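Local coordinates for translocator protein BipD (Burkholderia pseudomallei, PDB 3NFT), which is required for invasion of epithelial cells and survival within host cells, and probably regulates secretion of the type III effectors BipB and BipC, at residues K227-M231 with Q257-I261. Numbering follows the deposited sequence.
Sequences KLIKM and QKDNI
A bend at chi2 (107°) carries the chain of K227 obliquely across the opposing helix toward N260, and a chi2 of -59° folds Q257 back so that its amide lies against K227 and K230. The pairing illustrates how lysine methylenes can pack against side-chain amides between two nearly antiparallel helical segments (166°). Q257 CD rests on K230 CB at 3.6 Å, while Q257 OE1 comes within 3.5 Å of K227 CG, where the K227 and Q257 chains lie nearly perpendicular. K227 then runs over the amide of N260, its CE 3.4 Å from N260 ND2. The ammonium of K227 forms a salt bridge with D264, one turn beyond N260, and one water joins NZ to N260 OD1. On the buried flank, M231 and Q257 lie alongside each other, pointing opposite ways, with M231 CG 3.5 Å from Q257 CB, and the M231 methyl CE presses tightly on the backbone of K258, 3.5 Å from CA. I261 CG1 packs against K227 CB at 3.6 Å. Beneath this layer L228 and I261 touch Y150 of helix 121-160, and L228 also meets helix 177-189, so short helix 226-233 packs against these and long helix 244-295, mostly predicted coiled coil, just after strand 240-243.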
ATOM      1  N   LYS A 227     -38.134   7.265   9.458  1.00 12.72           N
ATOM      2  CA  LYS A 227     -39.054   6.230   9.948  1.00 12.53           C
ATOM      3  C   LYS A 227     -39.638   6.627  11.309  1.00 12.13           C
ATOM      4  O   LYS A 227     -40.808   6.393  11.575  1.00 12.24           O
ATOM      5  CB  LYS A 227     -38.354   4.857  10.019  1.00 12.12           C
ATOM      6  CG  LYS A 227     -38.087   4.266   8.649  1.00 14.85           C
ATOM      7  CD  LYS A 227     -36.654   4.295   8.209  1.00 16.66           C
ATOM      8  CE  LYS A 227     -36.498   3.916   6.733  1.00 17.67           C
ATOM      9  NZ  LYS A 227     -35.090   3.708   6.241  1.00 18.64           N
ATOM     10  N   LEU A 228     -38.816   7.217  12.176  1.00 10.84           N
ATOM     11  CA  LEU A 228     -39.317   7.682  13.464  1.00 11.41           C
ATOM     12  C   LEU A 228     -40.371   8.773  13.296  1.00 11.36           C
ATOM     13  O   LEU A 228     -41.338   8.813  14.032  1.00 12.30           O
ATOM     14  CB  LEU A 228     -38.173   8.184  14.335  1.00 11.39           C
ATOM     15  CG  LEU A 228     -37.232   7.113  14.905  1.00 11.16           C
ATOM     16  CD1 LEU A 228     -35.991   7.756  15.521  1.00 13.40           C
ATOM     17  CD2 LEU A 228     -37.996   6.207  15.864  1.00 14.42           C
ATOM     18  N   ILE A 229     -40.140   9.676  12.343  1.00 11.86           N
ATOM     19  CA  ILE A 229     -41.128  10.720  12.005  1.00 13.15           C
ATOM     20  C   ILE A 229     -42.448  10.115  11.531  1.00 13.20           C
ATOM     21  O   ILE A 229     -43.520  10.514  11.974  1.00 14.17           O
ATOM     22  CB  ILE A 229     -40.542  11.659  10.960  1.00 13.54           C
ATOM     23  CG1 ILE A 229     -39.446  12.501  11.616  1.00 15.15           C
ATOM     24  CG2 ILE A 229     -41.680  12.506  10.332  1.00 15.14           C
ATOM     25  CD1 ILE A 229     -38.618  13.360  10.632  1.00 15.65           C
ATOM     26  N   LYS A 230     -42.370   9.105  10.681  1.00 13.78           N
ATOM     27  CA  LYS A 230     -43.572   8.434  10.181  1.00 13.73           C
ATOM     28  C   LYS A 230     -44.306   7.758  11.337  1.00 12.37           C
ATOM     29  O   LYS A 230     -45.524   7.825  11.430  1.00 13.96           O
ATOM     30  CB  LYS A 230     -43.265   7.456   9.030  1.00 15.61           C
ATOM     31  CG  LYS A 230     -42.983   8.163   7.721  1.00 19.92           C
ATOM     32  CD  LYS A 230     -42.520   7.246   6.641  1.00 25.41           C
ATOM     33  CE  LYS A 230     -42.085   8.035   5.396  1.00 28.76           C
ATOM     34  NZ  LYS A 230     -43.044   9.107   5.024  1.00 32.27           N
ATOM     35  N   MET A 231     -43.553   7.123  12.243  1.00 11.83           N
ATOM     36  CA  MET A 231     -44.152   6.532  13.447  1.00 11.04           C
ATOM     37  C   MET A 231     -44.834   7.602  14.312  1.00 11.32           C
ATOM     38  O   MET A 231     -45.984   7.467  14.704  1.00 12.00           O
ATOM     39  CB  MET A 231     -43.070   5.818  14.256  1.00 12.28           C
ATOM     40  CG  MET A 231     -42.594   4.509  13.688  1.00 14.22           C
ATOM     41  SD  MET A 231     -41.203   3.941  14.700  1.00 21.21           S
ATOM     42  CE  MET A 231     -41.361   2.193  14.603  1.00 21.40           C
ATOM     43  N   GLN A 257     -43.145   0.524   9.806  1.00 11.60           N
ATOM     44  CA  GLN A 257     -42.003   1.407  10.035  1.00 11.19           C
ATOM     45  C   GLN A 257     -40.936   0.732  10.921  1.00 11.17           C
ATOM     46  O   GLN A 257     -39.755   0.817  10.636  1.00 11.38           O
ATOM     47  CB  GLN A 257     -42.470   2.696  10.671  1.00 11.59           C
ATOM     48  CG  GLN A 257     -43.403   3.499   9.769  1.00 11.83           C
ATOM     49  CD  GLN A 257     -42.789   3.896   8.413  1.00 13.87           C
ATOM     50  OE1 GLN A 257     -41.589   4.216   8.309  1.00 14.22           O
ATOM     51  NE2 GLN A 257     -43.621   3.860   7.359  1.00 16.52           N
ATOM     52  N   LYS A 258     -41.387   0.061  11.980  1.00 10.94           N
ATOM     53  CA  LYS A 258     -40.521  -0.687  12.845  1.00 10.60           C
ATOM     54  C   LYS A 258     -39.719  -1.703  12.011  1.00 10.37           C
ATOM     55  O   LYS A 258     -38.505  -1.794  12.133  1.00 10.54           O
ATOM     56  CB  LYS A 258     -41.368  -1.392  13.921  1.00 11.49           C
ATOM     57  CG  LYS A 258     -40.614  -2.423  14.764  1.00 12.56           C
ATOM     58  CD  LYS A 258     -41.520  -3.235  15.675  1.00 16.29           C
ATOM     59  CE  LYS A 258     -40.734  -4.260  16.510  1.00 17.41           C
ATOM     60  NZ  LYS A 258     -40.620  -5.593  15.821  1.00 17.44           N
ATOM     61  N   ASP A 259     -40.412  -2.443  11.141  1.00 10.11           N
ATOM     62  CA  ASP A 259     -39.732  -3.452  10.344  1.00 10.26           C
ATOM     63  C   ASP A 259     -38.737  -2.834   9.351  1.00 10.27           C
ATOM     64  O   ASP A 259     -37.710  -3.453   9.005  1.00 11.42           O
ATOM     65  CB  ASP A 259     -40.713  -4.362   9.590  1.00 11.86           C
ATOM     66  CG  ASP A 259     -41.522  -5.278  10.504  1.00 14.16           C
ATOM     67  OD1 ASP A 259     -41.187  -5.409  11.694  1.00 15.73           O
ATOM     68  OD2 ASP A 259     -42.486  -5.935  10.013  1.00 18.22           O
ATOM     69  N   ASN A 260     -39.042  -1.630   8.864  1.00 11.03           N
ATOM     70  CA  ASN A 260     -38.101  -0.926   8.006  1.00 10.08           C
ATOM     71  C   ASN A 260     -36.793  -0.635   8.780  1.00 10.15           C
ATOM     72  O   ASN A 260     -35.681  -0.788   8.236  1.00  9.78           O
ATOM     73  CB  ASN A 260     -38.739   0.358   7.492  1.00 11.03           C
ATOM     74  CG  ASN A 260     -38.066   0.932   6.247  1.00 11.58           C
ATOM     75  OD1 ASN A 260     -36.884   0.645   5.899  1.00 14.73           O
ATOM     76  ND2 ASN A 260     -38.818   1.781   5.567  1.00 12.77           N
ATOM     77  N   ILE A 261     -36.927  -0.159  10.017  1.00 10.18           N
ATOM     78  CA  ILE A 261     -35.751   0.130  10.845  1.00  9.49           C
ATOM     79  C   ILE A 261     -34.965  -1.159  11.093  1.00  9.86           C
ATOM     80  O   ILE A 261     -33.754  -1.155  10.948  1.00 10.79           O
ATOM     81  CB  ILE A 261     -36.111   0.809  12.166  1.00  9.21           C
ATOM     82  CG1 ILE A 261     -36.744   2.190  11.901  1.00  8.75           C
ATOM     83  CG2 ILE A 261     -34.860   0.899  13.100  1.00 10.10           C
ATOM     84  CD1 ILE A 261     -37.250   2.859  13.199  1.00 10.87           C
TER
HETATM   85  O   HOH W   1     -35.024   1.702   3.975  1.00 20.08           O